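Local coordinates for aldehyde dehydrogenase (PDB 6K10), which oxidises 4,4'-diaponeurosporenal to 4,4'-diaponeurosporenoate with NAD+, a step in the biosynthesis of the carotenoid staphyloxanthin in Staphylococcus aureus, at residues K28-R33 and N87-K92; L127-L132 and R155-L160; A270-L275 and I312-H317. The protein carries 1 engineered substitution. All coordinates share one frame; numbering follows the deposited sequence.

Contact 1: K28-R33 and N87-K92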
ATOM      1  N   LYS A  28      12.142  -7.183 -17.136  1.00 24.99           N
ATOM      2  CA  LYS A  28      12.874  -6.286 -16.251  1.00 26.53           C
ATOM      3  C   LYS A  28      13.745  -5.297 -17.012  1.00 25.68           C
ATOM      4  O   LYS A  28      14.096  -4.248 -16.458  1.00 26.97           O
ATOM      5  CB  LYS A  28      13.732  -7.090 -15.273  1.00 26.83           C
ATOM      6  CG  LYS A  28      12.924  -7.962 -14.324  1.00 28.80           C
ATOM      7  CD  LYS A  28      13.802  -8.586 -13.255  1.00 31.24           C
ATOM      8  CE  LYS A  28      13.002  -9.526 -12.368  1.00 29.88           C
ATOM      9  NZ  LYS A  28      13.883 -10.347 -11.492  1.00 29.18           N
ATOM     10  N   ASP A  29      14.093  -5.599 -18.260  1.00 24.62           N
ATOM     11  CA  ASP A  29      14.912  -4.688 -19.048  1.00 27.49           C
ATOM     12  C   ASP A  29      14.129  -3.421 -19.365  1.00 27.58           C
ATOM     13  O   ASP A  29      12.992  -3.481 -19.842  1.00 29.96           O
ATOM     14  CB  ASP A  29      15.374  -5.361 -20.337  1.00 32.20           C
ATOM     15  CG  ASP A  29      16.244  -4.453 -21.186  1.00 37.28           C
ATOM     16  OD1 ASP A  29      17.470  -4.409 -20.950  1.00 39.01           O
ATOM     17  OD2 ASP A  29      15.700  -3.782 -22.087  1.00 35.58           O
ATOM     18  N   ILE A  30      14.754  -2.272 -19.106  1.00 26.30           N
ATOM     19  CA  ILE A  30      14.073  -0.989 -19.254  1.00 29.00           C
ATOM     20  C   ILE A  30      13.720  -0.725 -20.713  1.00 28.19           C
ATOM     21  O   ILE A  30      12.614  -0.264 -21.026  1.00 29.90           O
ATOM     22  CB  ILE A  30      14.945   0.134 -18.661  1.00 32.26           C
ATOM     23  CG1 ILE A  30      15.044  -0.012 -17.139  1.00 30.81           C
ATOM     24  CG2 ILE A  30      14.417   1.499 -19.049  1.00 30.55           C
ATOM     25  CD1 ILE A  30      13.729  -0.344 -16.463  1.00 32.59           C
ATOM     26  N   SER A  31      14.647  -1.013 -21.631  1.00 28.85           N
ATOM     27  CA  SER A  31      14.376  -0.774 -23.044  1.00 31.95           C
ATOM     28  C   SER A  31      13.283  -1.696 -23.572  1.00 29.96           C
ATOM     29  O   SER A  31      12.565  -1.328 -24.509  1.00 30.99           O
ATOM     30  CB  SER A  31      15.658  -0.931 -23.863  1.00 34.55           C
ATOM     31  OG  SER A  31      16.132  -2.265 -23.830  1.00 37.48           O
ATOM     32  N   PHE A  32      13.141  -2.888 -22.989  1.00 29.08           N
ATOM     33  CA  PHE A  32      12.004  -3.741 -23.320  1.00 27.23           C
ATOM     34  C   PHE A  32      10.693  -3.062 -22.950  1.00 24.81           C
ATOM     35  O   PHE A  32       9.749  -3.023 -23.748  1.00 25.07           O
ATOM     36  CB  PHE A  32      12.134  -5.090 -22.607  1.00 28.00           C
ATOM     37  CG  PHE A  32      10.915  -5.968 -22.724  1.00 28.72           C
ATOM     38  CD1 PHE A  32       9.889  -5.891 -21.792  1.00 30.99           C
ATOM     39  CD2 PHE A  32      10.796  -6.874 -23.765  1.00 31.38           C
ATOM     40  CE1 PHE A  32       8.773  -6.696 -21.898  1.00 28.20           C
ATOM     41  CE2 PHE A  32       9.679  -7.684 -23.875  1.00 30.13           C
ATOM     42  CZ  PHE A  32       8.667  -7.594 -22.941  1.00 27.63           C
ATOM     43  N   ARG A  33      10.618  -2.521 -21.731  1.00 25.50           N
ATOM     44  CA  ARG A  33       9.393  -1.878 -21.273  1.00 26.18           C
ATOM     45  C   ARG A  33       9.040  -0.676 -22.143  1.00 25.50           C
ATOM     46  O   ARG A  33       7.871  -0.476 -22.492  1.00 26.00           O
ATOM     47  CB  ARG A  33       9.545  -1.459 -19.812  1.00 27.00           C
ATOM     48  CG  ARG A  33       9.883  -2.604 -18.873  1.00 24.49           C
ATOM     49  CD  ARG A  33       9.930  -2.123 -17.431  1.00 25.37           C
ATOM     50  NE  ARG A  33      10.894  -2.871 -16.631  1.00 22.40           N
ATOM     51  CZ  ARG A  33      11.263  -2.536 -15.400  1.00 23.26           C
ATOM     52  NH1 ARG A  33      10.746  -1.460 -14.820  1.00 26.51           N
ATOM     53  NH2 ARG A  33      12.149  -3.276 -14.747  1.00 24.96           N
ATOM     54  N   ASN A  87      13.644   7.886 -15.343  1.00 30.65           N
ATOM     55  CA  ASN A  87      13.565   8.568 -14.054  1.00 26.97           C
ATOM     56  C   ASN A  87      12.864   7.701 -13.015  1.00 26.57           C
ATOM     57  O   ASN A  87      13.350   7.550 -11.886  1.00 30.59           O
ATOM     58  CB  ASN A  87      12.837   9.903 -14.214  1.00 29.94           C
ATOM     59  CG  ASN A  87      12.813  10.720 -12.928  1.00 34.66           C
ATOM     60  OD1 ASN A  87      13.748  10.682 -12.130  1.00 37.81           O
ATOM     61  ND2 ASN A  87      11.728  11.468 -12.726  1.00 37.14           N
ATOM     62  N   TRP A  88      11.723   7.112 -13.388  1.00 21.65           N
ATOM     63  CA  TRP A  88      10.935   6.341 -12.428  1.00 27.13           C
ATOM     64  C   TRP A  88      11.653   5.076 -11.975  1.00 25.98           C
ATOM     65  O   TRP A  88      11.591   4.712 -10.794  1.00 27.34           O
ATOM     66  CB  TRP A  88       9.578   5.962 -13.020  1.00 28.32           C
ATOM     67  CG  TRP A  88       8.666   7.110 -13.328  1.00 29.22           C
ATOM     68  CD1 TRP A  88       8.862   8.422 -13.024  1.00 30.74           C
ATOM     69  CD2 TRP A  88       7.387   7.036 -13.976  1.00 29.24           C
ATOM     70  NE1 TRP A  88       7.796   9.174 -13.454  1.00 30.84           N
ATOM     71  CE2 TRP A  88       6.876   8.347 -14.040  1.00 30.18           C
ATOM     72  CE3 TRP A  88       6.628   5.988 -14.513  1.00 28.41           C
ATOM     73  CZ2 TRP A  88       5.646   8.642 -14.619  1.00 29.62           C
ATOM     74  CZ3 TRP A  88       5.405   6.282 -15.089  1.00 28.18           C
ATOM     75  CH2 TRP A  88       4.926   7.600 -15.137  1.00 28.69           C
ATOM     76  N   THR A  89      12.312   4.378 -12.898  1.00 24.99           N
ATOM     77  CA  THR A  89      12.834   3.046 -12.612  1.00 26.03           C
ATOM     78  C   THR A  89      14.257   3.040 -12.076  1.00 27.64           C
ATOM     79  O   THR A  89      14.671   2.033 -11.488  1.00 28.78           O
ATOM     80  CB  THR A  89      12.792   2.170 -13.871  1.00 26.92           C
ATOM     81  OG1 THR A  89      13.664   2.724 -14.866  1.00 26.54           O
ATOM     82  CG2 THR A  89      11.378   2.072 -14.427  1.00 26.42           C
ATOM     83  N   LYS A  90      15.010   4.123 -12.252  1.00 27.56           N
ATOM     84  CA  LYS A  90      16.425   4.087 -11.914  1.00 29.63           C
ATOM     85  C   LYS A  90      16.630   3.972 -10.408  1.00 27.53           C
ATOM     86  O   LYS A  90      15.931   4.612  -9.618  1.00 25.23           O
ATOM     87  CB  LYS A  90      17.138   5.322 -12.491  1.00 34.84           C
ATOM     88  CG  LYS A  90      17.241   6.538 -11.582  1.00 38.40           C
ATOM     89  CD  LYS A  90      18.184   7.594 -12.161  1.00 41.23           C
ATOM     90  N   THR A  91      17.563   3.102 -10.014  1.00 27.80           N
ATOM     91  CA  THR A  91      17.849   2.902  -8.601  1.00 29.48           C
ATOM     92  C   THR A  91      18.261   4.222  -7.962  1.00 30.19           C
ATOM     93  O   THR A  91      19.096   4.954  -8.500  1.00 35.49           O
ATOM     94  CB  THR A  91      18.952   1.855  -8.433  1.00 27.66           C
ATOM     95  OG1 THR A  91      18.477   0.577  -8.866  1.00 27.43           O
ATOM     96  CG2 THR A  91      19.400   1.753  -6.978  1.00 29.69           C
ATOM     97  N   LYS A  92      17.655   4.537  -6.824  1.00 27.98           N
ATOM     98  CA  LYS A  92      17.895   5.793  -6.132  1.00 30.02           C
ATOM     99  C   LYS A  92      19.039   5.662  -5.141  1.00 31.04           C
ATOM    100  O   LYS A  92      19.052   4.746  -4.316  1.00 30.34           O
ATOM    101  CB  LYS A  92      16.635   6.253  -5.396  1.00 31.30           C
TER

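Contact 2: L127-L132 and R155-L160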
ATOM      1  N   LEU A 127     -10.072   2.222 -17.694  1.00 20.46           N
ATOM      2  CA  LEU A 127      -9.818   1.460 -16.479  1.00 20.37           C
ATOM      3  C   LEU A 127      -9.119   0.134 -16.741  1.00 22.74           C
ATOM      4  O   LEU A 127      -8.729  -0.537 -15.783  1.00 22.66           O
ATOM      5  CB  LEU A 127     -11.124   1.248 -15.716  1.00 19.42           C
ATOM      6  CG  LEU A 127     -11.755   2.569 -15.261  1.00 19.25           C
ATOM      7  CD1 LEU A 127     -13.187   2.372 -14.787  1.00 20.57           C
ATOM      8  CD2 LEU A 127     -10.911   3.210 -14.169  1.00 18.96           C
ATOM      9  N   VAL A 128      -8.962  -0.260 -17.999  1.00 21.41           N
ATOM     10  CA  VAL A 128      -8.023  -1.321 -18.347  1.00 21.03           C
ATOM     11  C   VAL A 128      -6.612  -0.773 -18.535  1.00 21.18           C
ATOM     12  O   VAL A 128      -5.647  -1.308 -17.981  1.00 21.63           O
ATOM     13  CB  VAL A 128      -8.502  -2.075 -19.610  1.00 20.77           C
ATOM     14  CG1 VAL A 128      -7.346  -2.851 -20.238  1.00 24.29           C
ATOM     15  CG2 VAL A 128      -9.639  -3.028 -19.285  1.00 20.72           C
ATOM     16  N   PHE A 129      -6.477   0.325 -19.283  1.00 19.71           N
ATOM     17  CA  PHE A 129      -5.159   0.674 -19.803  1.00 21.54           C
ATOM     18  C   PHE A 129      -4.354   1.602 -18.903  1.00 20.15           C
ATOM     19  O   PHE A 129      -3.119   1.535 -18.924  1.00 21.59           O
ATOM     20  CB  PHE A 129      -5.300   1.258 -21.211  1.00 22.14           C
ATOM     21  CG  PHE A 129      -5.608   0.215 -22.257  1.00 23.05           C
ATOM     22  CD1 PHE A 129      -4.579  -0.510 -22.826  1.00 25.58           C
ATOM     23  CD2 PHE A 129      -6.906  -0.062 -22.647  1.00 22.38           C
ATOM     24  CE1 PHE A 129      -4.829  -1.482 -23.769  1.00 28.45           C
ATOM     25  CE2 PHE A 129      -7.162  -1.039 -23.593  1.00 27.04           C
ATOM     26  CZ  PHE A 129      -6.122  -1.748 -24.158  1.00 27.66           C
ATOM     27  N   GLU A 130      -4.998   2.453 -18.090  1.00 22.55           N
ATOM     28  CA  GLU A 130      -4.209   3.222 -17.132  1.00 19.42           C
ATOM     29  C   GLU A 130      -3.526   2.319 -16.100  1.00 21.50           C
ATOM     30  O   GLU A 130      -2.325   2.506 -15.851  1.00 24.23           O
ATOM     31  CB  GLU A 130      -5.061   4.315 -16.478  1.00 23.44           C
ATOM     32  CG  GLU A 130      -4.294   5.111 -15.432  1.00 25.51           C
ATOM     33  CD  GLU A 130      -2.968   5.652 -15.959  1.00 30.48           C
ATOM     34  OE1 GLU A 130      -1.967   5.621 -15.208  1.00 30.08           O
ATOM     35  OE2 GLU A 130      -2.919   6.110 -17.121  1.00 30.61           O
ATOM     36  N   PRO A 131      -4.203   1.333 -15.491  1.00 20.87           N
ATOM     37  CA  PRO A 131      -3.429   0.360 -14.697  1.00 22.64           C
ATOM     38  C   PRO A 131      -2.384  -0.378 -15.513  1.00 22.59           C
ATOM     39  O   PRO A 131      -1.258  -0.576 -15.033  1.00 21.19           O
ATOM     40  CB  PRO A 131      -4.500  -0.596 -14.148  1.00 22.36           C
ATOM     41  CG  PRO A 131      -5.775   0.111 -14.288  1.00 25.90           C
ATOM     42  CD  PRO A 131      -5.646   1.042 -15.449  1.00 24.01           C
ATOM     43  N   LEU A 132      -2.721  -0.774 -16.744  1.00 20.60           N
ATOM     44  CA  LEU A 132      -1.787  -1.547 -17.559  1.00 20.43           C
ATOM     45  C   LEU A 132      -0.495  -0.780 -17.813  1.00 20.80           C
ATOM     46  O   LEU A 132       0.599  -1.359 -17.767  1.00 21.13           O
ATOM     47  CB  LEU A 132      -2.438  -1.927 -18.887  1.00 20.97           C
ATOM     48  CG  LEU A 132      -1.581  -2.828 -19.779  1.00 23.46           C
ATOM     49  CD1 LEU A 132      -1.407  -4.200 -19.140  1.00 25.94           C
ATOM     50  CD2 LEU A 132      -2.164  -2.949 -21.179  1.00 22.31           C
ATOM     51  N   ARG A 155     -14.137  -6.891 -26.565  1.00 24.41           N
ATOM     52  CA  ARG A 155     -13.581  -7.584 -27.724  1.00 24.80           C
ATOM     53  C   ARG A 155     -12.538  -6.735 -28.436  1.00 24.66           C
ATOM     54  O   ARG A 155     -11.511  -7.254 -28.890  1.00 25.37           O
ATOM     55  CB  ARG A 155     -14.691  -7.971 -28.700  1.00 29.63           C
ATOM     56  CG  ARG A 155     -14.200  -8.742 -29.926  1.00 37.89           C
ATOM     57  CD  ARG A 155     -13.240  -9.868 -29.552  1.00 42.81           C
ATOM     58  NE  ARG A 155     -13.870 -10.887 -28.714  1.00 45.73           N
ATOM     59  CZ  ARG A 155     -14.820 -11.725 -29.116  1.00 48.83           C
ATOM     60  NH1 ARG A 155     -15.299 -12.608 -28.251  1.00 50.27           N
ATOM     61  NH2 ARG A 155     -15.277 -11.680 -30.361  1.00 48.55           N
ATOM     62  N   VAL A 156     -12.818  -5.444 -28.604  1.00 26.22           N
ATOM     63  CA  VAL A 156     -11.837  -4.557 -29.219  1.00 29.28           C
ATOM     64  C   VAL A 156     -10.555  -4.552 -28.400  1.00 24.29           C
ATOM     65  O   VAL A 156      -9.448  -4.553 -28.951  1.00 24.21           O
ATOM     66  CB  VAL A 156     -12.424  -3.143 -29.376  1.00 30.72           C
ATOM     67  CG1 VAL A 156     -11.330  -2.149 -29.729  1.00 33.29           C
ATOM     68  CG2 VAL A 156     -13.512  -3.140 -30.437  1.00 28.02           C
ATOM     69  N   ILE A 157     -10.689  -4.566 -27.072  1.00 24.27           N
ATOM     70  CA  ILE A 157      -9.521  -4.622 -26.197  1.00 21.72           C
ATOM     71  C   ILE A 157      -8.768  -5.931 -26.401  1.00 25.02           C
ATOM     72  O   ILE A 157      -7.535  -5.951 -26.508  1.00 24.00           O
ATOM     73  CB  ILE A 157      -9.949  -4.433 -24.729  1.00 23.04           C
ATOM     74  CG1 ILE A 157     -10.404  -2.990 -24.490  1.00 22.85           C
ATOM     75  CG2 ILE A 157      -8.822  -4.816 -23.782  1.00 23.26           C
ATOM     76  CD1 ILE A 157     -10.851  -2.716 -23.067  1.00 24.44           C
ATOM     77  N   LYS A 158      -9.500  -7.045 -26.465  1.00 25.20           N
ATOM     78  CA  LYS A 158      -8.860  -8.342 -26.667  1.00 26.36           C
ATOM     79  C   LYS A 158      -8.162  -8.414 -28.021  1.00 26.35           C
ATOM     80  O   LYS A 158      -7.027  -8.895 -28.115  1.00 28.44           O
ATOM     81  CB  LYS A 158      -9.893  -9.461 -26.541  1.00 27.42           C
ATOM     82  CG  LYS A 158      -9.370 -10.824 -26.953  1.00 30.56           C
ATOM     83  CD  LYS A 158      -9.705 -11.881 -25.919  1.00 31.47           C
ATOM     84  CE  LYS A 158      -9.087 -13.216 -26.290  1.00 32.89           C
ATOM     85  NZ  LYS A 158      -7.764 -13.397 -25.635  1.00 32.89           N
ATOM     86  N   ARG A 159      -8.830  -7.949 -29.080  1.00 24.47           N
ATOM     87  CA  ARG A 159      -8.216  -7.923 -30.406  1.00 27.21           C
ATOM     88  C   ARG A 159      -6.933  -7.105 -30.394  1.00 29.97           C
ATOM     89  O   ARG A 159      -5.875  -7.570 -30.836  1.00 28.32           O
ATOM     90  CB  ARG A 159      -9.198  -7.339 -31.422  1.00 27.56           C
ATOM     91  CG  ARG A 159     -10.301  -8.279 -31.874  1.00 34.59           C
ATOM     92  CD  ARG A 159     -10.884  -7.816 -33.206  1.00 41.21           C
ATOM     93  NE  ARG A 159     -12.061  -6.967 -33.040  1.00 44.58           N
ATOM     94  CZ  ARG A 159     -12.156  -5.718 -33.490  1.00 47.34           C
ATOM     95  NH1 ARG A 159     -13.267  -5.023 -33.294  1.00 46.28           N
ATOM     96  NH2 ARG A 159     -11.139  -5.160 -34.131  1.00 48.99           N
ATOM     97  N   LEU A 160      -7.021  -5.874 -29.889  1.00 26.72           N
ATOM     98  CA  LEU A 160      -5.870  -4.981 -29.821  1.00 26.95           C
ATOM     99  C   LEU A 160      -4.692  -5.644 -29.120  1.00 27.74           C
ATOM    100  O   LEU A 160      -3.564  -5.644 -29.628  1.00 26.77           O
ATOM    101  CB  LEU A 160      -6.286  -3.694 -29.102  1.00 30.65           C
ATOM    102  CG  LEU A 160      -5.315  -2.522 -29.047  1.00 34.78           C
ATOM    103  CD1 LEU A 160      -4.291  -2.621 -27.916  1.00 34.29           C
ATOM    104  CD2 LEU A 160      -4.640  -2.536 -30.375  1.00 37.94           C
TER

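Contact 3: A270-L275 and I312-H317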
ATOM      1  N   ALA A 270     -30.609  27.122 -11.133  1.00 21.61           N
ATOM      2  CA  ALA A 270     -29.376  27.189 -11.910  1.00 22.43           C
ATOM      3  C   ALA A 270     -29.040  25.844 -12.543  1.00 23.37           C
ATOM      4  O   ALA A 270     -28.579  25.793 -13.689  1.00 21.93           O
ATOM      5  CB  ALA A 270     -28.224  27.670 -11.028  1.00 23.18           C
ATOM      6  N   LEU A 271     -29.257  24.747 -11.813  1.00 22.07           N
ATOM      7  CA  LEU A 271     -29.003  23.424 -12.376  1.00 21.66           C
ATOM      8  C   LEU A 271     -29.887  23.166 -13.590  1.00 21.74           C
ATOM      9  O   LEU A 271     -29.420  22.662 -14.616  1.00 22.27           O
ATOM     10  CB  LEU A 271     -29.227  22.343 -11.319  1.00 21.37           C
ATOM     11  CG  LEU A 271     -28.216  22.217 -10.179  1.00 21.39           C
ATOM     12  CD1 LEU A 271     -28.810  21.385  -9.059  1.00 21.70           C
ATOM     13  CD2 LEU A 271     -26.913  21.603 -10.673  1.00 20.32           C
ATOM     14  N   SER A 272     -31.175  23.500 -13.483  1.00 24.20           N
ATOM     15  CA  SER A 272     -32.091  23.305 -14.603  1.00 23.38           C
ATOM     16  C   SER A 272     -31.675  24.149 -15.801  1.00 23.97           C
ATOM     17  O   SER A 272     -31.686  23.678 -16.943  1.00 20.76           O
ATOM     18  CB  SER A 272     -33.519  23.646 -14.176  1.00 22.01           C
ATOM     19  OG  SER A 272     -33.901  22.914 -13.025  1.00 26.25           O
ATOM     20  N   LYS A 273     -31.306  25.408 -15.554  1.00 22.38           N
ATOM     21  CA  LYS A 273     -30.856  26.278 -16.634  1.00 25.46           C
ATOM     22  C   LYS A 273     -29.598  25.734 -17.297  1.00 25.58           C
ATOM     23  O   LYS A 273     -29.478  25.750 -18.528  1.00 24.68           O
ATOM     24  CB  LYS A 273     -30.604  27.685 -16.093  1.00 26.09           C
ATOM     25  CG  LYS A 273     -29.953  28.620 -17.089  1.00 32.41           C
ATOM     26  CD  LYS A 273     -29.663  29.965 -16.455  1.00 35.19           C
ATOM     27  CE  LYS A 273     -30.568  31.048 -17.005  1.00 39.45           C
ATOM     28  NZ  LYS A 273     -30.161  32.395 -16.516  1.00 41.81           N
ATOM     29  N   THR A 274     -28.646  25.255 -16.496  1.00 24.67           N
ATOM     30  CA  THR A 274     -27.398  24.724 -17.037  1.00 22.37           C
ATOM     31  C   THR A 274     -27.655  23.497 -17.903  1.00 22.14           C
ATOM     32  O   THR A 274     -27.062  23.342 -18.978  1.00 22.91           O
ATOM     33  CB  THR A 274     -26.445  24.383 -15.891  1.00 22.41           C
ATOM     34  OG1 THR A 274     -25.980  25.590 -15.276  1.00 24.73           O
ATOM     35  CG2 THR A 274     -25.255  23.579 -16.396  1.00 20.47           C
ATOM     36  N   LEU A 275     -28.542  22.611 -17.446  1.00 20.94           N
ATOM     37  CA  LEU A 275     -28.860  21.415 -18.219  1.00 22.29           C
ATOM     38  C   LEU A 275     -29.453  21.773 -19.576  1.00 23.53           C
ATOM     39  O   LEU A 275     -29.153  21.122 -20.584  1.00 23.61           O
ATOM     40  CB  LEU A 275     -29.811  20.523 -17.423  1.00 24.42           C
ATOM     41  CG  LEU A 275     -29.168  19.857 -16.207  1.00 21.73           C
ATOM     42  CD1 LEU A 275     -30.212  19.219 -15.303  1.00 22.56           C
ATOM     43  CD2 LEU A 275     -28.145  18.829 -16.663  1.00 21.82           C
ATOM     44  N   ILE A 312     -39.550  14.656  -8.243  1.00 24.51           N
ATOM     45  CA  ILE A 312     -38.871  15.117  -9.449  1.00 25.02           C
ATOM     46  C   ILE A 312     -39.196  16.588  -9.675  1.00 26.22           C
ATOM     47  O   ILE A 312     -40.367  16.976  -9.756  1.00 26.60           O
ATOM     48  CB  ILE A 312     -39.270  14.266 -10.662  1.00 25.96           C
ATOM     49  CG1 ILE A 312     -38.846  12.810 -10.456  1.00 23.36           C
ATOM     50  CG2 ILE A 312     -38.662  14.830 -11.938  1.00 26.37           C
ATOM     51  CD1 ILE A 312     -39.525  11.838 -11.395  1.00 23.64           C
ATOM     52  N   VAL A 313     -38.157  17.416  -9.770  1.00 21.68           N
ATOM     53  CA  VAL A 313     -38.305  18.826 -10.102  1.00 24.91           C
ATOM     54  C   VAL A 313     -37.654  19.182 -11.428  1.00 26.22           C
ATOM     55  O   VAL A 313     -37.745  20.335 -11.861  1.00 26.01           O
ATOM     56  CB  VAL A 313     -37.761  19.732  -8.979  1.00 27.33           C
ATOM     57  CG1 VAL A 313     -38.525  19.477  -7.692  1.00 29.83           C
ATOM     58  CG2 VAL A 313     -36.271  19.498  -8.779  1.00 29.44           C
ATOM     59  N   PHE A 314     -36.997  18.227 -12.082  1.00 26.72           N
ATOM     60  CA  PHE A 314     -36.482  18.393 -13.432  1.00 25.06           C
ATOM     61  C   PHE A 314     -36.299  17.007 -14.032  1.00 24.92           C
ATOM     62  O   PHE A 314     -35.807  16.099 -13.359  1.00 24.21           O
ATOM     63  CB  PHE A 314     -35.152  19.162 -13.453  1.00 26.75           C
ATOM     64  CG  PHE A 314     -34.585  19.365 -14.839  1.00 26.79           C
ATOM     65  CD1 PHE A 314     -33.842  18.372 -15.459  1.00 23.70           C
ATOM     66  CD2 PHE A 314     -34.795  20.555 -15.519  1.00 26.55           C
ATOM     67  CE1 PHE A 314     -33.327  18.555 -16.730  1.00 24.91           C
ATOM     68  CE2 PHE A 314     -34.277  20.747 -16.790  1.00 25.64           C
ATOM     69  CZ  PHE A 314     -33.542  19.746 -17.395  1.00 23.30           C
ATOM     70  N   GLY A 315     -36.697  16.855 -15.290  1.00 25.17           N
ATOM     71  CA  GLY A 315     -36.428  15.630 -16.020  1.00 26.23           C
ATOM     72  C   GLY A 315     -37.352  14.476 -15.690  1.00 26.26           C
ATOM     73  O   GLY A 315     -38.570  14.649 -15.602  1.00 29.37           O
ATOM     74  N   GLY A 316     -36.777  13.286 -15.521  1.00 23.78           N
ATOM     75  CA  GLY A 316     -37.540  12.106 -15.180  1.00 27.38           C
ATOM     76  C   GLY A 316     -37.999  11.266 -16.351  1.00 27.82           C
ATOM     77  O   GLY A 316     -38.607  10.210 -16.132  1.00 26.80           O
ATOM     78  N   HIS A 317     -37.735  11.692 -17.582  1.00 26.06           N
ATOM     79  CA  HIS A 317     -38.146  10.911 -18.736  1.00 26.89           C
ATOM     80  C   HIS A 317     -37.159   9.778 -18.996  1.00 23.58           C
ATOM     81  O   HIS A 317     -35.992   9.827 -18.598  1.00 23.30           O
ATOM     82  CB  HIS A 317     -38.272  11.796 -19.977  1.00 28.74           C
ATOM     83  CG  HIS A 317     -39.430  12.742 -19.925  1.00 34.25           C
ATOM     84  ND1 HIS A 317     -39.316  14.034 -19.461  1.00 34.34           N
ATOM     85  CD2 HIS A 317     -40.731  12.578 -20.268  1.00 35.97           C
ATOM     86  CE1 HIS A 317     -40.495  14.629 -19.527  1.00 35.37           C
ATOM     87  NE2 HIS A 317     -41.370  13.766 -20.013  1.00 35.82           N
TER

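Contact 1: K28-R33 and N87-K92
Thr89 has its OG1 between the backbone N and the carbonyl carbon (chi1 64°), which puts the hydroxyl near Ile30 and CG2 near Arg33; Ile30 answers with CG1 beside its own backbone N (chi1 -68°), sending CD1 out to meet it. The two side chains end tip to tip, Ile30 CD1 lying 3.5 Å from Thr89 OG1 and 3.7 Å from Thr89 CB. The touch is van der Waals, since a methyl can make no hydrogen bond; the hydroxyl is bonded instead to the carbonyl of Leu85, one turn back in the same helix. Threonine suits this last helical residue: its hydroxyl, bonded to Leu85 O, and its methyl both lie against the other helix. Arg33 slides past in the opposite direction, and its NH1 comes within 3.6 Å of Thr89 CG2. Its chain bends at chi3, bringing the guanidinium back toward the residues before the helix. Carbonyl oxygens hold the buried group by its nitrogens: NE donates to Thr27 O, NH1 to Ala137 O, and NH2 to Lys28 O, the last a weak bond of 2.8 Å. These three bonds fix its rotation, and Ile30 CD1 rests on its face, 3.4 Å above the plane and over the centre. At the helix start, Asp29 OD2 accepts from Phe32 N over 2.9 Å through its anti lone pair, and such a carboxylate would probably also be favoured by the helix dipole. Lys28 reaches beyond the chain, bonding to the backbone oxygen of Asn388 of the second subunit. The whole is an aspartate N-cap opening helix 30-46, set against the C-terminal end of helix 63-89 just before strand 92-94, in the N-terminal part of the aldehyde dehydrogenase fold.

Contact 2: L127-L132 and R155-L160
Two successive helices of a parallel beta-alpha arrangement meet here through Val128 and Phe129 on one side and Ile157 and Leu160 on the other: helix 126-138 joins strand 104-118 to strand 141-145, and helix 151-164 leads on to strand 170-172. This is the Rossmann-like NAD-binding region of aldehyde dehydrogenases. The two short helical segments run 37° apart and approach no closer than 12.3 Å between axes, a wide spacing bridged mainly by the isoleucine and the phenylalanine reaching across. Ile157 does most of this work. Extended at chi2 (180°), it carries CD1 out to meet Val128 CG2 tip to tip at 4.0 Å, while its CG1 lies at the edge of the Phe129 ring, near the ring plane and 3.9 Å from CE2. Its branch methyl CG2 stands 4.1 Å from Phe129 CZ, so the isoleucine fits round the ring's outer corner as the two side chains pass in opposite directions. Leu160, one turn further on, adds a looser touch of its CD1 to Phe129 CZ at 4.3 Å. Phenylalanine suits its place because it is long and flat: it spans the interval, and Val128 CG1 lies 3.7 Å above one of its faces, offset toward the rim. Leu40 and Ala43 of helix 30-46 pack on Phe129 and Leu160 respectively, and Val128 also rests on Ile144 of the sheet. Charged residues of the second helix look elsewhere, Arg155 to Glu174 and Lys158 to Glu171. No hydrogen bond crosses between the segments, and the four touching side chains are hydrocarbon and buried; cohesion therefore rests on dispersion and on the exclusion of water, not on any particular bond direction.

Contact 3: A270-L275 and I312-H317
Phe314 gives this contact its tight side, one side of its ring lying against Leu275 and Ser272 of helix 264-279. With CG anti to the backbone N (chi1 -180°), the phenyl group leaves the strand toward the helix. Leu275 CD1 stands over that face, toward the CD1-CE1 edge, 4.0 Å from the ring centroid and 30° off the normal, a CH-pi contact whose shortest approach is 3.5 Å to Phe314 CE1; Leu275 CB adds a touch of 3.8 Å to Phe314 CZ. A turn earlier, Ser272 approaches obliquely from the same side, with OG 3.5 Å and CB 3.6 Å from Phe314 CD2. A small serine suits this spot: it lets the backbones come to 6.7 Å between Ser272 CA and Phe314 CA, and its hydroxyl is hydrogen-bonded to Ile268 O in the helix, so it meets the ring by van der Waals contact. Leu329 and Ile283 pack on the phenylalanine as well, and the chain of Arg276 touches it.

The outer side is far looser. Val313, exposed, does not touch 270-275 but packs on Ile268 earlier in the helix, and Lys273, also exposed, starts away from the strand. Beyond Phe314 the chain swings off through Gly315 and Gly316, both at positive phi, a conformation that glycine adopts easily, to the exposed His317. Val313 and Phe314 both face Leu329 of strand 324-330 in a classic beta bulge, where the chain turns a corner. One buried aromatic ring thus fastens strand 312-314 to a helix with no hydrogen bond between the segments: the attachment relies on CH-pi and hydrophobic contact, while the serine hydroxyl is satisfied within its own helix.

How the contacts relate
Contacts 1 and 2 are neighbours in the N-terminal part of the chain, with centres about 23 Å apart and nearest atoms about 7 Å apart. Helix 30-46 connects them: contact 1 lies at its start, and further along it Leu40 and Ala43 cover contact 2; Arg33 also bonds to the backbone of Ala137 on helix 126-138. Contact 3 joins helix 264-279 to strand 312-314 of the second sheet. Its centre lies about 51 Å from that of contact 1, on the opposite side of the chain's centre, and about 36 Å from that of contact 2. All three are away from the predicted active-site residues Glu217 and Ser251, the latter an engineered substitution.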